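Cell division GTPase FtsZ, diverged (Clostridium botulinum C, PDB 3V3T) belongs to the tubulin/FtsZ family of cytoskeletal GTPases as a diverged member, joining a GTPase domain to a TubZ-like C-terminal domain. Local coordinates at residues T181-F186 with N213-F218; M189-A194 with N276-I281; S204-M209 with V283-E288. The protein carries 1 engineered substitution. One frame throughout, in Å; residues are numbered along the deposited sequence.

Contact 1. Residues T181-F186 with N213-F218; sequences TLFNDF and NVILEF
With CG1 anti to its carbonyl carbon (chi1 -55°) and CG2 anti to its backbone N, Ile215 spreads two branches beneath helix 181-186. Ile215 CG2 lies 3.8 Å from Leu182 CB. The longer branch of Ile215 runs on under the helix backbone, where Ile215 CD1 lies 3.8 Å from Phe183 CA and 3.9 Å from Phe186 CB, close to both phenylalanine rings but obliquely to each. Leu182 in turn slides past Glu217 in the opposite direction, and Leu182 CD2 rests 3.6 Å from Glu217 CG, in the aliphatic part of that chain. At the outer end the carboxylates of Asp185 and Glu217 meet nearly coplanar, 17° apart, although their chains cross at about a right angle. Asp185 OD2 and Glu217 OE2 are modelled 2.4 Å apart, unusually short and so doubtful in detail, though one of the acids probably holds a proton. Lys279 forms a salt bridge with Asp185 OD2 and would offset the negative charge gathered here. Helix and strand run perpendicular, at 91°, with their axes 8.6 Å apart. Helix 172-187 follows strand 160-165 and packs here on strand 211-217, as the core helix between the two domains does in the tubulin/FtsZ fold.

Contact 2. Residues M189-A194 with N276-I281; sequences MSESHA and NSKKNI
His193 lies with one ring face over the main chain of Asn276: Asn276 N sits 4.2 Å above the plane of the His193 ring, over its centre, and His193 CD2 is 3.9 Å from Asn276 CA. The ring reaches this position because CG is anti to the backbone N of His193 (chi1 -178°). The side chain of Asn276 starts out away from the histidine and organises its own loop. Asn276 OD1 accepts from Lys279 N, 2.8 Å away, in the carbonyl plane on a lone pair, and from Lys278 N, which comes from above the plane. This is an Asx turn widened into an Asx motif, in the connection between strands 270-275 and 281-287, which lie on the two flanks of strand 247-252. From the other end of the amide, Asn276 ND2 gives a hydrogen bond of 2.7 Å to Lys279 O and is also bonded to Ser251 on that middle strand, so both ends of the group are held and its flip is defined. Nearer the core, Met189 CG touches Ile281 CG2 at 4.2 Å; the methionine chain bends at its sulfur and packs on Ile203 of helix 200-208 as well. At the solvent side, in one of two modelled conformers, Glu191 OE1 is 4.4 Å from Lys278 NZ, too far for a salt bridge, and any attraction would be loose.

Contact 3. Residues S204-M209 with V283-E288; sequences SKLLTM and VATGIE
Met209, at the C-terminal end of segment 204-209, comes closest to Gly286, CA to CA 6.0 Å, at the corner where strand 283-285 changes direction. Thr285 is the residue that meets both the helix and the methionine, one branch for each. Thr285 CG2, anti to its carbonyl carbon, lies 3.5 Å from Leu206 O and 3.8 Å from Leu206 CD2, the leucine and threonine crossing at about a right angle. Thr285 OG1 takes the position between backbone N and carbonyl carbon (chi1 66°); Met209 CG packs 3.4 Å from Thr285 OG1, whose hydrogen bond is to Phe247 O on the adjoining strand. Gly286, with phi 82° and psi 18° in the left-handed region, and Ile287 both face Ser212: a G1 beta bulge, interrupting the pairing of strand 281-287 with strand 211-217 in the C-terminal domain. Met209 CG stands 3.6 Å from Gly286 N, and the methionine chain then folds back at its second and third torsions. In one of its two conformers Asn213, on strand 211-217, would link the two sides by weak hydrogen bonds, from ND2 to Leu206 O and from Gly286 N to OD1. Phe186 of helix 172-187 packs against both Leu206 and Val283.

In the fold
Contacts 1 and 3 are buried and set successive helices, 172-187 and 200-208, on the neighbouring antiparallel strands 211-217 and 281-287; Val214 N and Ala284 O, 2.8 Å apart and probably hydrogen-bonded, link the two strands. Contact 2 lies further out, its centre about 22 Å from the chain's centre, where the loop after helix 172-187 meets the loop before strand 281-287. The first joins apolar branches with an acid pair, the third sets methyl and methylene groups against threonine and backbone, and the second mixes a buried Met189-Ile281 pair with polar surface groups. Lys279 ties contact 2 to contact 1 through Asp185, while Met189 SD lies 4.0 Å from Val283 CG2 of contact 3.

Contact 1. Residues T181-F186 with N213-F218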
loop_
_atom_site.group_PDB
_atom_site.type_symbol
_atom_site.label_atom_id
_atom_site.label_comp_id
_atom_site.label_asym_id
_atom_site.label_seq_id
_atom_site.Cartn_x
_atom_site.Cartn_y
_atom_site.Cartn_z
ATOM N N THR A 181 -2.322 -4.299 -10.202
ATOM C CA THR A 181 -1.419 -4.706 -11.272
ATOM C C THR A 181 0.035 -4.476 -10.869
ATOM O O THR A 181 0.883 -5.360 -11.030
ATOM C CB THR A 181 -1.751 -3.988 -12.593
ATOM O OG1 THR A 181 -3.090 -4.315 -12.968
ATOM C CG2 THR A 181 -0.807 -4.422 -13.716
ATOM N N LEU A 182 0.329 -3.301 -10.322
ATOM C CA LEU A 182 1.711 -2.984 -9.977
ATOM C C LEU A 182 2.219 -3.918 -8.885
ATOM O O LEU A 182 3.341 -4.411 -8.941
ATOM C CB LEU A 182 1.853 -1.528 -9.551
ATOM C CG LEU A 182 1.665 -0.488 -10.656
ATOM C CD1 LEU A 182 1.637 0.905 -10.056
ATOM C CD2 LEU A 182 2.776 -0.601 -11.680
ATOM N N PHE A 183 1.391 -4.176 -7.892
ATOM C CA PHE A 183 1.827 -5.024 -6.799
ATOM C C PHE A 183 2.039 -6.466 -7.250
ATOM O O PHE A 183 3.038 -7.097 -6.914
ATOM C CB PHE A 183 0.824 -4.979 -5.650
ATOM C CG PHE A 183 1.310 -5.663 -4.430
ATOM C CD1 PHE A 183 2.166 -5.009 -3.556
ATOM C CD2 PHE A 183 0.918 -6.962 -4.145
ATOM C CE1 PHE A 183 2.619 -5.652 -2.400
ATOM C CE2 PHE A 183 1.365 -7.596 -3.002
ATOM C CZ PHE A 183 2.220 -6.931 -2.130
ATOM N N ASN A 184 1.091 -6.990 -8.009
ATOM C CA ASN A 184 1.229 -8.331 -8.537
ATOM C C ASN A 184 2.413 -8.457 -9.510
ATOM O O ASN A 184 3.124 -9.468 -9.507
ATOM C CB ASN A 184 -0.083 -8.794 -9.175
ATOM C CG ASN A 184 -0.056 -10.252 -9.548
ATOM O OD1 ASN A 184 0.047 -11.128 -8.682
ATOM N ND2 ASN A 184 -0.143 -10.530 -10.842
ATOM N N ASP A 185 2.641 -7.432 -10.328
ATOM C CA ASP A 185 3.811 -7.427 -11.214
ATOM C C ASP A 185 5.084 -7.453 -10.383
ATOM O O ASP A 185 6.025 -8.177 -10.692
ATOM C CB ASP A 185 3.819 -6.197 -12.117
ATOM C CG ASP A 185 2.794 -6.285 -13.221
ATOM O OD1 ASP A 185 2.256 -7.392 -13.454
ATOM O OD2 ASP A 185 2.528 -5.247 -13.853
ATOM N N PHE A 186 5.090 -6.661 -9.314
ATOM C CA PHE A 186 6.196 -6.644 -8.365
ATOM C C PHE A 186 6.489 -8.060 -7.830
ATOM O O PHE A 186 7.611 -8.551 -7.930
ATOM C CB PHE A 186 5.880 -5.620 -7.265
ATOM C CG PHE A 186 6.656 -5.801 -6.005
ATOM C CD1 PHE A 186 7.986 -6.151 -6.033
ATOM C CD2 PHE A 186 6.044 -5.588 -4.776
ATOM C CE1 PHE A 186 8.687 -6.305 -4.859
ATOM C CE2 PHE A 186 6.744 -5.731 -3.605
ATOM C CZ PHE A 186 8.067 -6.091 -3.644
ATOM N N ASN A 213 7.286 2.455 0.169
ATOM C CA ASN A 213 7.596 1.734 -1.035
ATOM C C ASN A 213 6.831 2.360 -2.219
ATOM O O ASN A 213 5.692 2.808 -2.083
ATOM C CB ASN A 213 7.292 0.237 -0.825
ATOM C CG ASN A 213 8.210 -0.421 0.237
ATOM O OD1 ASN A 213 8.956 0.257 0.970
ATOM N ND2 ASN A 213 8.143 -1.752 0.323
ATOM N N VAL A 214 7.493 2.445 -3.372
ATOM C CA VAL A 214 6.841 2.942 -4.585
ATOM C C VAL A 214 7.166 1.978 -5.751
ATOM O O VAL A 214 8.305 1.537 -5.903
ATOM C CB VAL A 214 7.261 4.400 -4.920
ATOM C CG1 VAL A 214 6.880 4.769 -6.350
ATOM C CG2 VAL A 214 6.610 5.366 -3.948
ATOM N N ILE A 215 6.155 1.624 -6.542
ATOM C CA ILE A 215 6.337 0.713 -7.670
ATOM C C ILE A 215 6.096 1.495 -8.952
ATOM O O ILE A 215 5.064 2.151 -9.081
ATOM C CB ILE A 215 5.328 -0.473 -7.608
ATOM C CG1 ILE A 215 5.422 -1.195 -6.262
ATOM C CG2 ILE A 215 5.544 -1.438 -8.776
ATOM C CD1 ILE A 215 4.371 -2.269 -6.062
ATOM N N LEU A 216 7.040 1.435 -9.889
ATOM C CA LEU A 216 6.907 2.144 -11.166
ATOM C C LEU A 216 7.035 1.211 -12.353
ATOM O O LEU A 216 7.901 0.347 -12.375
ATOM C CB LEU A 216 7.988 3.214 -11.308
ATOM C CG LEU A 216 8.057 4.272 -10.199
ATOM C CD1 LEU A 216 9.356 5.075 -10.312
ATOM C CD2 LEU A 216 6.844 5.189 -10.262
ATOM N N GLU A 217 6.180 1.396 -13.351
ATOM C CA GLU A 217 6.392 0.759 -14.638
ATOM C C GLU A 217 6.561 1.806 -15.748
ATOM O O GLU A 217 5.888 2.837 -15.761
ATOM C CB GLU A 217 5.288 -0.256 -14.937
ATOM C CG GLU A 217 5.384 -1.497 -14.043
ATOM C CD GLU A 217 4.295 -2.518 -14.299
ATOM O OE1 GLU A 217 3.489 -2.323 -15.225
ATOM O OE2 GLU A 217 4.240 -3.530 -13.570
ATOM N N PHE A 218 7.481 1.543 -16.668
ATOM C CA PHE A 218 7.805 2.517 -17.693
ATOM C C PHE A 218 7.908 1.916 -19.082
ATOM O O PHE A 218 8.102 0.707 -19.240
ATOM C CB PHE A 218 9.087 3.274 -17.349
ATOM C CG PHE A 218 10.319 2.417 -17.320
ATOM C CD1 PHE A 218 11.161 2.353 -18.422
ATOM C CD2 PHE A 218 10.657 1.702 -16.176
ATOM C CE1 PHE A 218 12.315 1.571 -18.396
ATOM C CE2 PHE A 218 11.799 0.926 -16.132
ATOM C CZ PHE A 218 12.636 0.859 -17.249
#

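Contact 2. Residues M189-A194 with N276-I281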
loop_
_atom_site.group_PDB
_atom_site.type_symbol
_atom_site.label_atom_id
_atom_site.label_comp_id
_atom_site.label_asym_id
_atom_site.label_seq_id
_atom_site.Cartn_x
_atom_site.Cartn_y
_atom_site.Cartn_z
ATOM N N MET A 189 8.433 -10.669 -10.249
ATOM C CA MET A 189 9.778 -10.405 -10.755
ATOM C C MET A 189 10.682 -11.624 -10.643
ATOM O O MET A 189 11.780 -11.643 -11.207
ATOM C CB MET A 189 10.417 -9.218 -10.034
ATOM C CG MET A 189 9.796 -7.884 -10.369
ATOM S SD MET A 189 10.389 -6.593 -9.271
ATOM C CE MET A 189 11.956 -6.189 -10.029
ATOM N N SER A 190 10.226 -12.639 -9.916
ATOM C CA SER A 190 11.010 -13.866 -9.772
ATOM C C SER A 190 10.728 -14.900 -10.862
ATOM O O SER A 190 11.443 -15.897 -10.959
ATOM C CB SER A 190 10.818 -14.493 -8.386
ATOM O OG SER A 190 9.450 -14.492 -8.011
ATOM N N GLU A 191 9.702 -14.670 -11.681
ATOM C CA GLU A 191 9.362 -15.607 -12.747
ATOM C C GLU A 191 10.605 -15.975 -13.557
ATOM O O GLU A 191 11.270 -15.101 -14.118
ATOM C CB GLU A 191 8.263 -15.035 -13.647
ATOM C CG GLU A 191 6.904 -14.936 -12.958
ATOM C CD GLU A 191 5.847 -14.247 -13.810
ATOM O OE1 GLU A 191 6.211 -13.401 -14.658
ATOM O OE2 GLU A 191 4.649 -14.551 -13.626
ATOM N N SER A 192 10.908 -17.272 -13.606
ATOM C CA SER A 192 12.128 -17.763 -14.247
ATOM C C SER A 192 12.438 -17.059 -15.569
ATOM O O SER A 192 11.537 -16.696 -16.329
ATOM C CB SER A 192 12.085 -19.284 -14.436
ATOM O OG SER A 192 11.166 -19.659 -15.447
ATOM N N HIS A 193 13.725 -16.861 -15.824
ATOM C CA HIS A 193 14.168 -16.162 -17.020
ATOM C C HIS A 193 15.680 -16.290 -17.181
ATOM O O HIS A 193 16.407 -16.466 -16.202
ATOM C CB HIS A 193 13.763 -14.689 -16.946
ATOM C CG HIS A 193 14.140 -13.893 -18.157
ATOM N ND1 HIS A 193 15.406 -13.383 -18.347
ATOM C CD2 HIS A 193 13.416 -13.513 -19.238
ATOM C CE1 HIS A 193 15.448 -12.726 -19.495
ATOM N NE2 HIS A 193 14.254 -12.791 -20.054
ATOM N N ALA A 194 16.145 -16.221 -18.424
ATOM C CA ALA A 194 17.573 -16.252 -18.712
ATOM C C ALA A 194 18.044 -14.871 -19.168
ATOM O O ALA A 194 17.527 -14.319 -20.139
ATOM C CB ALA A 194 17.883 -17.303 -19.768
ATOM N N ASN A 276 12.909 -9.722 -17.274
ATOM C CA ASN A 276 11.708 -10.497 -17.516
ATOM C C ASN A 276 11.263 -10.262 -18.940
ATOM O O ASN A 276 11.807 -9.404 -19.624
ATOM C CB ASN A 276 10.599 -10.142 -16.526
ATOM C CG ASN A 276 9.955 -8.810 -16.827
ATOM O OD1 ASN A 276 8.861 -8.750 -17.390
ATOM N ND2 ASN A 276 10.631 -7.731 -16.457
ATOM N N SER A 277 10.281 -11.030 -19.387
ATOM C CA SER A 277 9.894 -11.028 -20.792
ATOM C C SER A 277 8.803 -10.010 -21.087
ATOM O O SER A 277 8.497 -9.749 -22.251
ATOM C CB SER A 277 9.420 -12.426 -21.196
ATOM O OG SER A 277 8.491 -12.937 -20.247
ATOM N N LYS A 278 8.237 -9.419 -20.036
ATOM C CA LYS A 278 6.982 -8.678 -20.166
ATOM C C LYS A 278 7.041 -7.162 -19.926
ATOM O O LYS A 278 6.658 -6.379 -20.794
ATOM C CB LYS A 278 5.906 -9.315 -19.276
ATOM C CG LYS A 278 5.562 -10.745 -19.675
ATOM C CD LYS A 278 4.638 -11.418 -18.665
ATOM C CE LYS A 278 4.325 -12.854 -19.084
ATOM N NZ LYS A 278 3.435 -13.560 -18.119
ATOM N N LYS A 279 7.499 -6.746 -18.750
ATOM C CA LYS A 279 7.394 -5.341 -18.366
ATOM C C LYS A 279 8.694 -4.741 -17.859
ATOM O O LYS A 279 9.663 -5.449 -17.604
ATOM C CB LYS A 279 6.287 -5.159 -17.319
ATOM C CG LYS A 279 4.894 -5.392 -17.886
ATOM C CD LYS A 279 3.805 -5.107 -16.881
ATOM C CE LYS A 279 2.436 -5.221 -17.522
ATOM N NZ LYS A 279 1.347 -5.022 -16.529
ATOM N N ASN A 280 8.711 -3.419 -17.730
ATOM C CA ASN A 280 9.841 -2.733 -17.121
ATOM C C ASN A 280 9.404 -2.123 -15.814
ATOM O O ASN A 280 8.569 -1.212 -15.778
ATOM C CB ASN A 280 10.401 -1.659 -18.041
ATOM C CG ASN A 280 10.869 -2.218 -19.348
ATOM O OD1 ASN A 280 11.887 -2.912 -19.412
ATOM N ND2 ASN A 280 10.121 -1.933 -20.410
ATOM N N ILE A 281 9.959 -2.637 -14.731
ATOM C CA ILE A 281 9.447 -2.282 -13.430
ATOM C C ILE A 281 10.563 -1.941 -12.453
ATOM O O ILE A 281 11.587 -2.620 -12.390
ATOM C CB ILE A 281 8.504 -3.390 -12.898
ATOM C CG1 ILE A 281 8.085 -3.113 -11.451
ATOM C CG2 ILE A 281 9.147 -4.737 -13.015
ATOM C CD1 ILE A 281 6.974 -4.042 -10.959
#

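Contact 3. Residues S204-M209 with V283-E288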
loop_
_atom_site.group_PDB
_atom_site.type_symbol
_atom_site.label_atom_id
_atom_site.label_comp_id
_atom_site.label_asym_id
_atom_site.label_seq_id
_atom_site.Cartn_x
_atom_site.Cartn_y
_atom_site.Cartn_z
ATOM N N SER A 204 11.420 -10.892 -1.207
ATOM C CA SER A 204 11.149 -10.896 0.231
ATOM C C SER A 204 11.783 -9.675 0.918
ATOM O O SER A 204 11.111 -8.947 1.652
ATOM C CB SER A 204 11.649 -12.200 0.867
ATOM O OG SER A 204 11.564 -12.143 2.279
ATOM N N LYS A 205 13.070 -9.446 0.671
ATOM C CA LYS A 205 13.759 -8.291 1.257
ATOM C C LYS A 205 13.119 -6.950 0.891
ATOM O O LYS A 205 13.066 -6.036 1.712
ATOM C CB LYS A 205 15.250 -8.299 0.893
ATOM C CG LYS A 205 16.086 -9.132 1.858
ATOM C CD LYS A 205 17.390 -9.596 1.256
ATOM C CE LYS A 205 18.131 -10.504 2.243
ATOM N NZ LYS A 205 19.388 -11.087 1.666
ATOM N N LEU A 206 12.648 -6.820 -0.345
ATOM C CA LEU A 206 11.965 -5.598 -0.744
ATOM C C LEU A 206 10.628 -5.456 0.008
ATOM O O LEU A 206 10.241 -4.359 0.387
ATOM C CB LEU A 206 11.738 -5.566 -2.257
ATOM C CG LEU A 206 12.974 -5.375 -3.139
ATOM C CD1 LEU A 206 12.739 -5.913 -4.547
ATOM C CD2 LEU A 206 13.446 -3.915 -3.180
ATOM N N LEU A 207 9.939 -6.576 0.209
ATOM C CA LEU A 207 8.672 -6.619 0.918
ATOM C C LEU A 207 8.808 -6.281 2.398
ATOM O O LEU A 207 7.897 -5.712 3.000
ATOM C CB LEU A 207 8.087 -8.023 0.828
ATOM C CG LEU A 207 7.065 -8.328 -0.257
ATOM C CD1 LEU A 207 6.700 -9.820 -0.196
ATOM C CD2 LEU A 207 5.829 -7.429 -0.118
ATOM N N THR A 208 9.934 -6.651 2.992
ATOM C CA THR A 208 10.088 -6.469 4.426
ATOM C C THR A 208 10.796 -5.163 4.797
ATOM O O THR A 208 10.955 -4.859 5.980
ATOM C CB THR A 208 10.762 -7.702 5.098
ATOM O OG1 THR A 208 12.073 -7.921 4.559
ATOM C CG2 THR A 208 9.923 -8.944 4.874
ATOM N N MET A 209 11.195 -4.388 3.787
ATOM C CA MET A 209 11.844 -3.101 4.032
ATOM C C MET A 209 10.830 -2.100 4.571
ATOM O O MET A 209 9.718 -2.002 4.065
ATOM C CB MET A 209 12.480 -2.548 2.759
ATOM C CG MET A 209 13.006 -1.132 2.907
ATOM S SD MET A 209 14.328 -0.987 4.130
ATOM C CE MET A 209 15.590 -2.040 3.445
ATOM N N VAL A 283 11.020 -1.090 -8.327
ATOM C CA VAL A 283 10.460 -1.024 -6.998
ATOM C C VAL A 283 11.457 -0.335 -6.091
ATOM O O VAL A 283 12.582 -0.811 -5.934
ATOM C CB VAL A 283 10.192 -2.431 -6.451
ATOM C CG1 VAL A 283 9.550 -2.345 -5.062
ATOM C CG2 VAL A 283 9.300 -3.197 -7.416
ATOM N N ALA A 284 11.048 0.792 -5.513
ATOM C CA ALA A 284 11.891 1.547 -4.597
ATOM C C ALA A 284 11.324 1.449 -3.183
ATOM O O ALA A 284 10.166 1.787 -2.958
ATOM C CB ALA A 284 11.983 3.001 -5.040
ATOM N N THR A 285 12.136 0.983 -2.236
ATOM C CA THR A 285 11.659 0.760 -0.874
ATOM C C THR A 285 12.503 1.532 0.131
ATOM O O THR A 285 13.653 1.839 -0.128
ATOM C CB THR A 285 11.717 -0.745 -0.509
ATOM O OG1 THR A 285 13.085 -1.171 -0.474
ATOM C CG2 THR A 285 10.968 -1.579 -1.546
ATOM N N GLY A 286 11.934 1.840 1.285
ATOM C CA GLY A 286 12.660 2.561 2.313
ATOM C C GLY A 286 12.684 4.062 2.079
ATOM O O GLY A 286 13.513 4.765 2.639
ATOM N N ILE A 287 11.775 4.554 1.244
ATOM C CA ILE A 287 11.676 5.983 0.991
ATOM C C ILE A 287 11.100 6.683 2.208
ATOM O O ILE A 287 10.151 6.186 2.828
ATOM C CB ILE A 287 10.751 6.260 -0.219
ATOM C CG1 ILE A 287 11.380 5.739 -1.507
ATOM C CG2 ILE A 287 10.453 7.741 -0.348
ATOM C CD1 ILE A 287 10.414 5.707 -2.701
ATOM N N GLU A 288 11.635 7.844 2.559
ATOM C CA GLU A 288 11.028 8.594 3.658
ATOM C C GLU A 288 9.535 8.746 3.384
ATOM O O GLU A 288 9.148 9.115 2.287
ATOM C CB GLU A 288 11.680 9.962 3.826
ATOM C CG GLU A 288 11.842 10.368 5.271
ATOM C CD GLU A 288 12.695 9.384 6.050
ATOM O OE1 GLU A 288 13.721 8.921 5.500
ATOM O OE2 GLU A 288 12.334 9.062 7.205
#